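Side-chain contacts in amorpha-4,11-diene synthase (Artemisia annua, PDB 4GAX), which probably cyclises farnesyl diphosphate to a sesquiterpene with loss of diphosphate: residues L83-Q88 against S120-R125; R128-F133 against I517-L522; L214-P219 against D502-I507; F439-A442 against L448-Y451. One frame throughout, in Å; residues are numbered along the deposited sequence.

All four contacts tie helices, or the turns between them, in an all-helical chain. Contacts 1 and 4 are buried, contacts 2 and 3 partly so. Contact 1 is a salt bridge with a water inside the N-terminal part; contact 4, about 29 Å away between centres, is purely apolar and lies within the metal-binding part. Contacts 2 and 3 reach across large sequence gaps: contact 2 sets an arginine against main-chain carbonyls, contact 3 a lysine over an indole face. Contacts 1 and 2 share helix 120-129, and the successive helices 489-513 and 519-535 supply partners to contacts 3 and 2. Contact 4 packs against both of these, through Leu448 on Leu522 and Tyr451 on Ile507.

Contact 1. Residues L83-Q88 against S120-R125; sequences LVDEIQ and SSLWFR
Asp85 and Arg125 meet in a salt bridge between helix 77-89 and helix 120-129: NH2 of Arg125 reaches OD1 of Asp85 at 2.8 Å, with an N-H...O angle of 156°. The oxygen lies in the plane of the guanidinium, at its edge, but the donor reaches it from above the carboxylate plane, 53° out of it, so carboxylate and guanidinium are steeply turned against each other. OD1 has a second donor in water 1, whose oxygen is 2.8 Å from it. That water also donates to OE1 of Gln88, 2.8 Å from its oxygen, and accepts from NH1 of Arg125, so acid, amide and guanidinium are joined round a single solvent molecule. Both helices belong to the all-helical N-terminal domain of plant terpene synthases, and this polar link lies buried between them. The Arg125 chain bends at chi3 (67°), which swings the guanidinium across to the acid. Leu122, one turn earlier, covers the carboxylate from its own helix, CD1 lying 3.8 Å from CG of Asp85. Replacing Asp85 by a leucine would probably leave the buried guanidinium without its acidic mate on helix 77-89 and deprive the water of one acceptor. Around the pair, the Arg125 side chain also touches Glu165 of helix 157-167 and Leu214, while Gln88 rests on Ile100 of helix 97-111.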
# COMPACT_ATOMS: atom_id res chain seq x y z
N LEU A 83 13.26 -6.45 -18.81
CA LEU A 83 13.98 -5.25 -18.37
C LEU A 83 13.05 -4.36 -17.57
O LEU A 83 13.44 -3.81 -16.53
CB LEU A 83 14.48 -4.48 -19.59
CG LEU A 83 15.32 -3.22 -19.35
CD1 LEU A 83 16.46 -3.51 -18.40
CD2 LEU A 83 15.88 -2.75 -20.70
N VAL A 84 11.81 -4.21 -18.05
CA VAL A 84 10.80 -3.41 -17.34
C VAL A 84 10.59 -4.01 -15.96
O VAL A 84 10.59 -3.30 -14.95
CB VAL A 84 9.46 -3.37 -18.12
CG1 VAL A 84 8.34 -2.80 -17.26
CG2 VAL A 84 9.60 -2.57 -19.42
N ASP A 85 10.42 -5.32 -15.90
CA ASP A 85 10.23 -5.99 -14.60
C ASP A 85 11.40 -5.73 -13.64
O ASP A 85 11.21 -5.52 -12.44
CB ASP A 85 10.11 -7.49 -14.84
CG ASP A 85 9.89 -8.27 -13.58
OD1 ASP A 85 9.01 -7.89 -12.78
OD2 ASP A 85 10.58 -9.30 -13.39
N GLU A 86 12.62 -5.77 -14.15
CA GLU A 86 13.78 -5.59 -13.28
C GLU A 86 13.84 -4.14 -12.78
O GLU A 86 14.10 -3.88 -11.60
CB GLU A 86 15.05 -5.96 -14.04
CG GLU A 86 15.13 -7.43 -14.33
CD GLU A 86 16.25 -7.76 -15.29
OE1 GLU A 86 16.95 -6.81 -15.71
OE2 GLU A 86 16.42 -8.95 -15.63
N ILE A 87 13.56 -3.20 -13.67
CA ILE A 87 13.53 -1.79 -13.26
C ILE A 87 12.47 -1.58 -12.17
O ILE A 87 12.72 -0.88 -11.19
CB ILE A 87 13.26 -0.88 -14.47
CG1 ILE A 87 14.43 -0.96 -15.45
CG2 ILE A 87 13.03 0.57 -14.02
CD1 ILE A 87 14.14 -0.31 -16.84
N GLN A 88 11.31 -2.21 -12.32
CA GLN A 88 10.22 -2.03 -11.36
C GLN A 88 10.56 -2.65 -10.01
O GLN A 88 10.38 -2.04 -8.96
CB GLN A 88 8.91 -2.64 -11.90
CG GLN A 88 8.27 -1.84 -13.05
CD GLN A 88 7.04 -2.55 -13.63
OE1 GLN A 88 6.87 -3.76 -13.47
NE2 GLN A 88 6.19 -1.80 -14.31
N SER A 120 5.34 -15.28 -21.22
CA SER A 120 3.90 -15.09 -21.27
C SER A 120 3.33 -14.79 -19.88
O SER A 120 2.49 -13.90 -19.73
CB SER A 120 3.18 -16.26 -21.99
OG SER A 120 3.55 -17.51 -21.45
N SER A 121 3.81 -15.49 -18.84
CA SER A 121 3.36 -15.21 -17.48
C SER A 121 3.74 -13.79 -17.03
O SER A 121 2.99 -13.10 -16.32
CB SER A 121 3.95 -16.23 -16.51
OG SER A 121 3.44 -17.53 -16.79
N LEU A 122 4.93 -13.36 -17.43
CA LEU A 122 5.40 -12.02 -17.08
C LEU A 122 4.59 -10.97 -17.83
O LEU A 122 4.19 -9.95 -17.27
CB LEU A 122 6.90 -11.87 -17.40
CG LEU A 122 7.47 -10.47 -17.19
CD1 LEU A 122 7.30 -10.07 -15.71
CD2 LEU A 122 8.92 -10.39 -17.61
N TRP A 123 4.31 -11.24 -19.10
CA TRP A 123 3.51 -10.31 -19.89
C TRP A 123 2.17 -10.08 -19.21
O TRP A 123 1.73 -8.94 -19.06
CB TRP A 123 3.31 -10.85 -21.30
CG TRP A 123 2.20 -10.17 -22.06
CD1 TRP A 123 2.27 -9.00 -22.75
CD2 TRP A 123 0.84 -10.64 -22.21
NE1 TRP A 123 1.05 -8.70 -23.33
CE2 TRP A 123 0.15 -9.70 -23.00
CE3 TRP A 123 0.15 -11.77 -21.75
CZ2 TRP A 123 -1.19 -9.84 -23.36
CZ3 TRP A 123 -1.19 -11.92 -22.09
CH2 TRP A 123 -1.84 -10.96 -22.89
N PHE A 124 1.54 -11.18 -18.78
CA PHE A 124 0.20 -11.12 -18.20
C PHE A 124 0.21 -10.22 -16.96
O PHE A 124 -0.65 -9.34 -16.82
CB PHE A 124 -0.26 -12.54 -17.85
CG PHE A 124 -1.55 -12.61 -17.09
CD1 PHE A 124 -2.76 -12.59 -17.76
CD2 PHE A 124 -1.55 -12.73 -15.71
CE1 PHE A 124 -3.97 -12.67 -17.05
CE2 PHE A 124 -2.73 -12.83 -15.00
CZ PHE A 124 -3.96 -12.79 -15.67
N ARG A 125 1.16 -10.45 -16.08
CA ARG A 125 1.22 -9.71 -14.83
C ARG A 125 1.56 -8.23 -15.03
O ARG A 125 0.94 -7.36 -14.42
CB ARG A 125 2.22 -10.36 -13.87
CG ARG A 125 2.36 -9.61 -12.56
CD ARG A 125 3.24 -10.36 -11.57
NE ARG A 125 4.64 -10.44 -12.01
CZ ARG A 125 5.48 -9.41 -12.01
NH1 ARG A 125 5.08 -8.21 -11.59
NH2 ARG A 125 6.74 -9.57 -12.41
O HOH W 1 7.28 -5.95 -11.70

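Contact 2. Residues R128-F133 against I517-L522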
# COMPACT_ATOMS: atom_id res chain seq x y z
N ARG A 128 -1.54 -6.42 -16.48
CA ARG A 128 -2.58 -6.18 -15.47
C ARG A 128 -2.14 -5.16 -14.43
O ARG A 128 -2.94 -4.35 -13.99
CB ARG A 128 -3.02 -7.50 -14.79
CG ARG A 128 -3.93 -8.34 -15.69
CD ARG A 128 -4.81 -9.33 -14.90
NE ARG A 128 -5.78 -9.98 -15.79
CZ ARG A 128 -6.63 -10.92 -15.40
NH1 ARG A 128 -6.65 -11.29 -14.12
NH2 ARG A 128 -7.45 -11.49 -16.27
N LYS A 129 -0.87 -5.20 -14.05
CA LYS A 129 -0.33 -4.19 -13.13
C LYS A 129 -0.48 -2.79 -13.73
O LYS A 129 -0.72 -1.82 -13.02
CB LYS A 129 1.13 -4.50 -12.80
CG LYS A 129 1.86 -3.47 -11.92
CD LYS A 129 3.28 -3.98 -11.56
CE LYS A 129 4.10 -2.91 -10.81
NZ LYS A 129 3.24 -2.01 -9.98
N GLN A 130 -0.37 -2.70 -15.05
CA GLN A 130 -0.48 -1.43 -15.76
C GLN A 130 -1.94 -1.02 -15.93
O GLN A 130 -2.26 0.10 -16.35
CB GLN A 130 0.24 -1.54 -17.12
CG GLN A 130 0.47 -0.22 -17.87
CD GLN A 130 1.45 0.70 -17.19
OE1 GLN A 130 2.08 0.35 -16.19
NE2 GLN A 130 1.59 1.91 -17.74
N GLY A 131 -2.85 -1.91 -15.55
CA GLY A 131 -4.27 -1.60 -15.65
C GLY A 131 -4.94 -2.19 -16.88
O GLY A 131 -6.12 -1.94 -17.11
N TYR A 132 -4.20 -2.94 -17.70
CA TYR A 132 -4.82 -3.56 -18.88
C TYR A 132 -5.42 -4.91 -18.50
O TYR A 132 -4.69 -5.82 -18.13
CB TYR A 132 -3.80 -3.78 -20.01
CG TYR A 132 -3.14 -2.52 -20.52
CD1 TYR A 132 -1.76 -2.34 -20.40
CD2 TYR A 132 -3.89 -1.53 -21.15
CE1 TYR A 132 -1.15 -1.17 -20.88
CE2 TYR A 132 -3.28 -0.37 -21.62
CZ TYR A 132 -1.91 -0.20 -21.48
OH TYR A 132 -1.31 0.95 -21.97
N PHE A 133 -6.74 -5.02 -18.61
CA PHE A 133 -7.46 -6.23 -18.19
C PHE A 133 -7.31 -7.33 -19.26
O PHE A 133 -8.29 -7.80 -19.86
CB PHE A 133 -8.94 -5.90 -17.94
CG PHE A 133 -9.66 -6.89 -17.05
CD1 PHE A 133 -10.84 -6.52 -16.42
CD2 PHE A 133 -9.17 -8.18 -16.84
CE1 PHE A 133 -11.53 -7.41 -15.61
CE2 PHE A 133 -9.86 -9.08 -16.04
CZ PHE A 133 -11.04 -8.69 -15.42
N ILE A 517 -10.65 7.38 -12.17
CA ILE A 517 -9.69 8.00 -11.28
C ILE A 517 -8.32 7.95 -11.98
O ILE A 517 -7.95 6.92 -12.54
CB ILE A 517 -9.66 7.25 -9.92
CG1 ILE A 517 -8.41 7.53 -9.11
CG2 ILE A 517 -9.68 5.76 -10.15
CD1 ILE A 517 -8.35 6.65 -7.86
N PRO A 518 -7.57 9.06 -11.96
CA PRO A 518 -6.24 9.09 -12.59
C PRO A 518 -5.38 7.95 -12.06
O PRO A 518 -5.40 7.68 -10.85
CB PRO A 518 -5.67 10.44 -12.14
CG PRO A 518 -6.89 11.30 -11.92
CD PRO A 518 -7.92 10.35 -11.34
N ARG A 519 -4.66 7.29 -12.96
CA ARG A 519 -3.85 6.13 -12.55
C ARG A 519 -2.95 6.30 -11.33
O ARG A 519 -2.86 5.37 -10.51
CB ARG A 519 -3.03 5.58 -13.72
CG ARG A 519 -3.47 4.19 -14.08
CD ARG A 519 -2.58 3.52 -15.11
NE ARG A 519 -1.39 2.93 -14.50
CZ ARG A 519 -1.39 1.89 -13.68
NH1 ARG A 519 -2.54 1.31 -13.31
NH2 ARG A 519 -0.25 1.43 -13.20
N PRO A 520 -2.27 7.45 -11.19
CA PRO A 520 -1.36 7.53 -10.04
C PRO A 520 -2.11 7.52 -8.72
O PRO A 520 -1.53 7.12 -7.70
CB PRO A 520 -0.63 8.87 -10.25
CG PRO A 520 -0.74 9.14 -11.72
CD PRO A 520 -2.09 8.59 -12.12
N LEU A 521 -3.38 7.92 -8.74
CA LEU A 521 -4.20 7.86 -7.52
C LEU A 521 -4.72 6.45 -7.30
O LEU A 521 -4.88 5.99 -6.14
CB LEU A 521 -5.38 8.84 -7.63
CG LEU A 521 -5.02 10.32 -7.48
CD1 LEU A 521 -6.22 11.18 -7.81
CD2 LEU A 521 -4.54 10.59 -6.05
N LEU A 522 -4.98 5.74 -8.40
CA LEU A 522 -5.45 4.36 -8.29
C LEU A 522 -4.32 3.52 -7.71
O LEU A 522 -4.56 2.65 -6.85
CB LEU A 522 -5.88 3.82 -9.67
CG LEU A 522 -6.35 2.37 -9.67
CD1 LEU A 522 -7.52 2.20 -8.72
CD2 LEU A 522 -6.73 1.91 -11.08
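Arg519 spreads its guanidinium against the backbone of Lys129 and Gln130, so that the first turn of helix 519-535 meets the C-terminal end of helix 120-129 in the N-terminal terpene synthase domain. Ahead of it, Ile517 packs onto Tyr427 of helix 419-429, and Pro518 occupies the N-cap position, its carbonyl taking the N-H groups of Leu521 and Leu522. Arg519 then opens the helix. Its chain bends at chi3 (82°), and one guanidinium face lies against the carbonyl O of Gln130, which sits 3.1 Å from the plane, offset toward the rim. NH1 is 3.3 Å from that oxygen, but the angle is too poor for a hydrogen bond. NH2 makes a weak one to the carbonyl O of Lys129, at 3.3 Å and 130°. Gly131 closes a Schellman motif; its positive phi (100°) would press a CB against the preceding carbonyl O, and that CB would also crowd NH1 of Arg519. Further on, Leu522 packs on Tyr511 of helix 489-513, whose hydroxyl is hydrogen-bonded to both Arg519 NH1 and the Lys129 carbonyl. The Gln130 amide finds its partner in Asp101 through NE2. Although NZ of Lys129 is 5.9 Å from NH2 of Arg519, carbonyls at a helix C-terminal end would probably favour the positive group, which the Tyr511 hydroxyl also holds.

Contact 3. Residues L214-P219 against D502-I507; sequences LWKRLP and DLWKDI
Lys216 holds its ammonium group over the face of the Trp504 indole, a cation-pi contact that joins the connection between helices 200-211 and 219-232 to helix 489-513 in the all-helical terpene synthase fold. The two side chains cross at about a right angle, the lysine coming in over the ring. NZ stands 3.3 Å from the centroid of the six-membered ring and 26° off its normal, displaced toward the rim near CZ2 and CE2. The carbon next to it takes a different part of the indole: CE lies over the five-membered ring, 4.2 Å from its centroid and 20° off the normal, as a CH-pi contact. Together they lay the tip of the chain along the indole face, charge over one ring and methylene over the other. Two bends in the lysine chain, at chi3 (63°) and again at chi4, produce this, folding the ammonium over rather than letting the chain run on past the ring. On the tryptophan side, the indole is sent out from helix 489-513 to meet the connection. Leu455 of helix 447-461 and Val529 of helix 519-535 also pack on Trp504. Asp533 of helix 519-535 is a second, long and weak ionic partner of the ammonium; the acid and the pi face would probably both favour its positive charge. The nearest ring atom to NZ of Lys216 is CZ2 of Trp504, at 3.0 Å.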
# COMPACT_ATOMS: atom_id res chain seq x y z
N LEU A 214 4.63 -11.06 -5.08
CA LEU A 214 5.13 -9.76 -5.48
C LEU A 214 4.04 -8.67 -5.50
O LEU A 214 4.25 -7.53 -5.02
CB LEU A 214 5.75 -9.90 -6.87
CG LEU A 214 6.31 -8.67 -7.55
CD1 LEU A 214 7.40 -8.07 -6.67
CD2 LEU A 214 6.88 -9.05 -8.92
N TRP A 215 2.89 -9.01 -6.05
CA TRP A 215 1.78 -8.06 -6.20
C TRP A 215 1.30 -7.53 -4.85
O TRP A 215 0.92 -6.36 -4.74
CB TRP A 215 0.63 -8.74 -6.94
CG TRP A 215 -0.64 -7.92 -7.12
CD1 TRP A 215 -1.91 -8.33 -6.82
CD2 TRP A 215 -0.77 -6.58 -7.64
NE1 TRP A 215 -2.82 -7.34 -7.12
CE2 TRP A 215 -2.15 -6.25 -7.62
CE3 TRP A 215 0.14 -5.62 -8.10
CZ2 TRP A 215 -2.64 -5.01 -8.05
CZ3 TRP A 215 -0.35 -4.38 -8.53
CH2 TRP A 215 -1.73 -4.09 -8.51
N LYS A 216 1.34 -8.38 -3.83
CA LYS A 216 0.88 -7.98 -2.50
C LYS A 216 1.93 -7.21 -1.68
O LYS A 216 1.57 -6.51 -0.73
CB LYS A 216 0.36 -9.21 -1.72
CG LYS A 216 -1.06 -9.60 -2.14
CD LYS A 216 -1.51 -10.95 -1.60
CE LYS A 216 -1.57 -10.97 -0.08
NZ LYS A 216 -2.09 -9.68 0.41
N ARG A 217 3.20 -7.35 -2.03
CA ARG A 217 4.28 -6.63 -1.32
C ARG A 217 4.37 -5.20 -1.84
O ARG A 217 4.33 -4.95 -3.06
CB ARG A 217 5.62 -7.35 -1.52
CG ARG A 217 6.80 -6.71 -0.76
CD ARG A 217 7.98 -7.70 -0.67
NE ARG A 217 7.99 -8.52 -1.86
CZ ARG A 217 7.80 -9.83 -1.88
NH1 ARG A 217 7.64 -10.51 -0.75
NH2 ARG A 217 7.79 -10.46 -3.04
N LEU A 218 4.48 -4.24 -0.92
CA LEU A 218 4.62 -2.84 -1.30
C LEU A 218 5.90 -2.70 -2.13
O LEU A 218 6.92 -3.29 -1.78
CB LEU A 218 4.75 -1.99 -0.03
CG LEU A 218 3.47 -1.39 0.55
CD1 LEU A 218 2.21 -1.85 -0.17
CD2 LEU A 218 3.38 -1.66 2.04
N PRO A 219 5.87 -1.88 -3.20
CA PRO A 219 7.02 -1.76 -4.11
C PRO A 219 8.33 -1.35 -3.44
O PRO A 219 9.37 -1.87 -3.84
CB PRO A 219 6.59 -0.70 -5.14
CG PRO A 219 5.24 -0.17 -4.65
CD PRO A 219 4.67 -1.20 -3.73
N ASP A 502 -10.91 -14.35 -1.16
CA ASP A 502 -11.97 -13.85 -2.02
C ASP A 502 -11.89 -12.33 -2.17
O ASP A 502 -12.04 -11.80 -3.27
CB ASP A 502 -13.34 -14.23 -1.45
CG ASP A 502 -13.71 -15.66 -1.75
OD1 ASP A 502 -12.88 -16.37 -2.36
OD2 ASP A 502 -14.83 -16.08 -1.37
N LEU A 503 -11.62 -11.64 -1.07
CA LEU A 503 -11.57 -10.17 -1.09
C LEU A 503 -10.42 -9.64 -1.94
O LEU A 503 -10.58 -8.66 -2.67
CB LEU A 503 -11.49 -9.62 0.34
CG LEU A 503 -12.82 -9.73 1.08
CD1 LEU A 503 -12.59 -9.54 2.57
CD2 LEU A 503 -13.82 -8.70 0.55
N TRP A 504 -9.24 -10.24 -1.84
CA TRP A 504 -8.12 -9.77 -2.67
C TRP A 504 -8.49 -9.91 -4.14
O TRP A 504 -8.13 -9.06 -4.96
CB TRP A 504 -6.82 -10.55 -2.38
CG TRP A 504 -6.21 -10.34 -1.01
CD1 TRP A 504 -6.07 -11.28 -0.02
CD2 TRP A 504 -5.64 -9.12 -0.49
NE1 TRP A 504 -5.46 -10.72 1.08
CE2 TRP A 504 -5.19 -9.40 0.82
CE3 TRP A 504 -5.47 -7.83 -1.00
CZ2 TRP A 504 -4.58 -8.43 1.63
CZ3 TRP A 504 -4.86 -6.86 -0.19
CH2 TRP A 504 -4.43 -7.17 1.10
N LYS A 505 -9.19 -10.99 -4.47
CA LYS A 505 -9.61 -11.20 -5.85
C LYS A 505 -10.65 -10.15 -6.28
O LYS A 505 -10.62 -9.64 -7.40
CB LYS A 505 -10.12 -12.63 -6.07
CG LYS A 505 -8.99 -13.66 -6.23
CD LYS A 505 -9.50 -15.09 -6.49
CE LYS A 505 -10.26 -15.63 -5.29
NZ LYS A 505 -10.70 -17.04 -5.54
N ASP A 506 -11.59 -9.85 -5.38
CA ASP A 506 -12.58 -8.81 -5.65
C ASP A 506 -11.89 -7.47 -5.89
O ASP A 506 -12.26 -6.70 -6.79
CB ASP A 506 -13.55 -8.67 -4.47
CG ASP A 506 -14.56 -9.79 -4.41
OD1 ASP A 506 -14.97 -10.29 -5.48
OD2 ASP A 506 -14.95 -10.16 -3.28
N ILE A 507 -10.88 -7.19 -5.08
CA ILE A 507 -10.14 -5.93 -5.21
C ILE A 507 -9.34 -5.86 -6.51
O ILE A 507 -9.24 -4.78 -7.13
CB ILE A 507 -9.24 -5.72 -3.98
CG1 ILE A 507 -10.12 -5.37 -2.78
CG2 ILE A 507 -8.23 -4.60 -4.23
CD1 ILE A 507 -9.49 -5.71 -1.45

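Contact 4. Residues F439-A442 against L448-Y451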
# COMPACT_ATOMS: atom_id res chain seq x y z
N PHE A 439 -13.29 12.78 -7.61
CA PHE A 439 -14.09 13.00 -6.41
C PHE A 439 -15.49 12.43 -6.55
O PHE A 439 -16.04 11.91 -5.58
CB PHE A 439 -14.16 14.49 -6.05
CG PHE A 439 -13.14 14.90 -5.04
CD1 PHE A 439 -13.25 14.47 -3.72
CD2 PHE A 439 -12.06 15.70 -5.39
CE1 PHE A 439 -12.31 14.84 -2.77
CE2 PHE A 439 -11.13 16.07 -4.46
CZ PHE A 439 -11.25 15.64 -3.14
N GLU A 440 -16.07 12.54 -7.74
CA GLU A 440 -17.35 11.89 -8.01
C GLU A 440 -17.22 10.39 -7.73
O GLU A 440 -18.09 9.78 -7.09
CB GLU A 440 -17.79 12.13 -9.45
CG GLU A 440 -18.15 13.57 -9.77
CD GLU A 440 -18.36 13.80 -11.26
OE1 GLU A 440 -18.16 12.85 -12.05
OE2 GLU A 440 -18.71 14.94 -11.64
N TRP A 441 -16.13 9.79 -8.20
CA TRP A 441 -15.87 8.39 -7.92
C TRP A 441 -15.86 8.13 -6.41
O TRP A 441 -16.58 7.27 -5.91
CB TRP A 441 -14.53 7.96 -8.53
CG TRP A 441 -14.25 6.52 -8.29
CD1 TRP A 441 -14.80 5.45 -8.95
CD2 TRP A 441 -13.36 5.97 -7.32
NE1 TRP A 441 -14.31 4.27 -8.45
CE2 TRP A 441 -13.41 4.56 -7.45
CE3 TRP A 441 -12.51 6.53 -6.36
CZ2 TRP A 441 -12.65 3.72 -6.65
CZ3 TRP A 441 -11.75 5.69 -5.57
CH2 TRP A 441 -11.83 4.29 -5.71
N ALA A 442 -15.04 8.91 -5.71
CA ALA A 442 -14.93 8.84 -4.25
C ALA A 442 -16.26 8.91 -3.52
O ALA A 442 -16.49 8.17 -2.56
CB ALA A 442 -13.99 9.94 -3.74
N LEU A 448 -14.57 -0.72 -4.69
CA LEU A 448 -13.16 -0.86 -4.30
C LEU A 448 -12.91 -0.36 -2.87
O LEU A 448 -12.18 -1.00 -2.11
CB LEU A 448 -12.26 -0.13 -5.29
CG LEU A 448 -10.76 -0.02 -4.96
CD1 LEU A 448 -10.12 -1.41 -4.88
CD2 LEU A 448 -10.06 0.82 -6.01
N LEU A 449 -13.53 0.76 -2.49
CA LEU A 449 -13.34 1.30 -1.15
C LEU A 449 -14.11 0.48 -0.12
O LEU A 449 -13.66 0.29 1.01
CB LEU A 449 -13.74 2.77 -1.08
CG LEU A 449 -12.88 3.69 -1.97
CD1 LEU A 449 -13.30 5.17 -1.81
CD2 LEU A 449 -11.41 3.51 -1.66
N ARG A 450 -15.29 -0.02 -0.51
CA ARG A 450 -16.06 -0.91 0.35
C ARG A 450 -15.27 -2.17 0.64
O ARG A 450 -15.26 -2.67 1.78
CB ARG A 450 -17.38 -1.30 -0.32
CG ARG A 450 -18.35 -2.03 0.62
CD ARG A 450 -19.44 -2.75 -0.16
NE ARG A 450 -19.88 -1.97 -1.32
CZ ARG A 450 -20.15 -2.49 -2.52
NH1 ARG A 450 -20.01 -3.80 -2.73
NH2 ARG A 450 -20.55 -1.70 -3.51
N TYR A 451 -14.62 -2.71 -0.40
CA TYR A 451 -13.84 -3.93 -0.25
C TYR A 451 -12.64 -3.70 0.67
O TYR A 451 -12.35 -4.53 1.54
CB TYR A 451 -13.38 -4.45 -1.62
CG TYR A 451 -14.47 -5.12 -2.45
CD1 TYR A 451 -15.45 -5.91 -1.86
CD2 TYR A 451 -14.52 -4.94 -3.83
CE1 TYR A 451 -16.44 -6.53 -2.62
CE2 TYR A 451 -15.52 -5.55 -4.60
CZ TYR A 451 -16.46 -6.34 -3.99
OH TYR A 451 -17.43 -6.95 -4.76
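Trp441 pushes the far corner of its indole, CH2, against Leu448 and Leu449 at the start of the next helix. Two residues earlier, Phe439 packs edge-to-face on Tyr427 of helix 419-429 and touches helix 374-399. Trp441 itself carries the contact. Its CG lies anti to the backbone N (chi1 -178°), which carries the indole obliquely forward to the next helix. CH2 is 3.9 Å from CD2 of Leu448 and equally 3.9 Å from CG of Leu449, and both leucines come at the ring obliquely. CZ2 reaches back to CB of Leu448 at 4.1 Å, while CZ3 meets CD1 of Leu449 at the same distance. Helices 436-443 and 447-461 are consecutive, joined by a very short connection within the helical metal-binding domain of the terpene synthase family, and this cluster fills the corner they make; Pro446 of the connection also touches the indole. With an alanine here in place of Trp441, both leucines would probably face a gap where the indole had packed them against helix 436-443. Ala442 adds a looser touch, its carbonyl O lying 4.4 Å from CD1 of Leu449, and its methyl packs on Phe383.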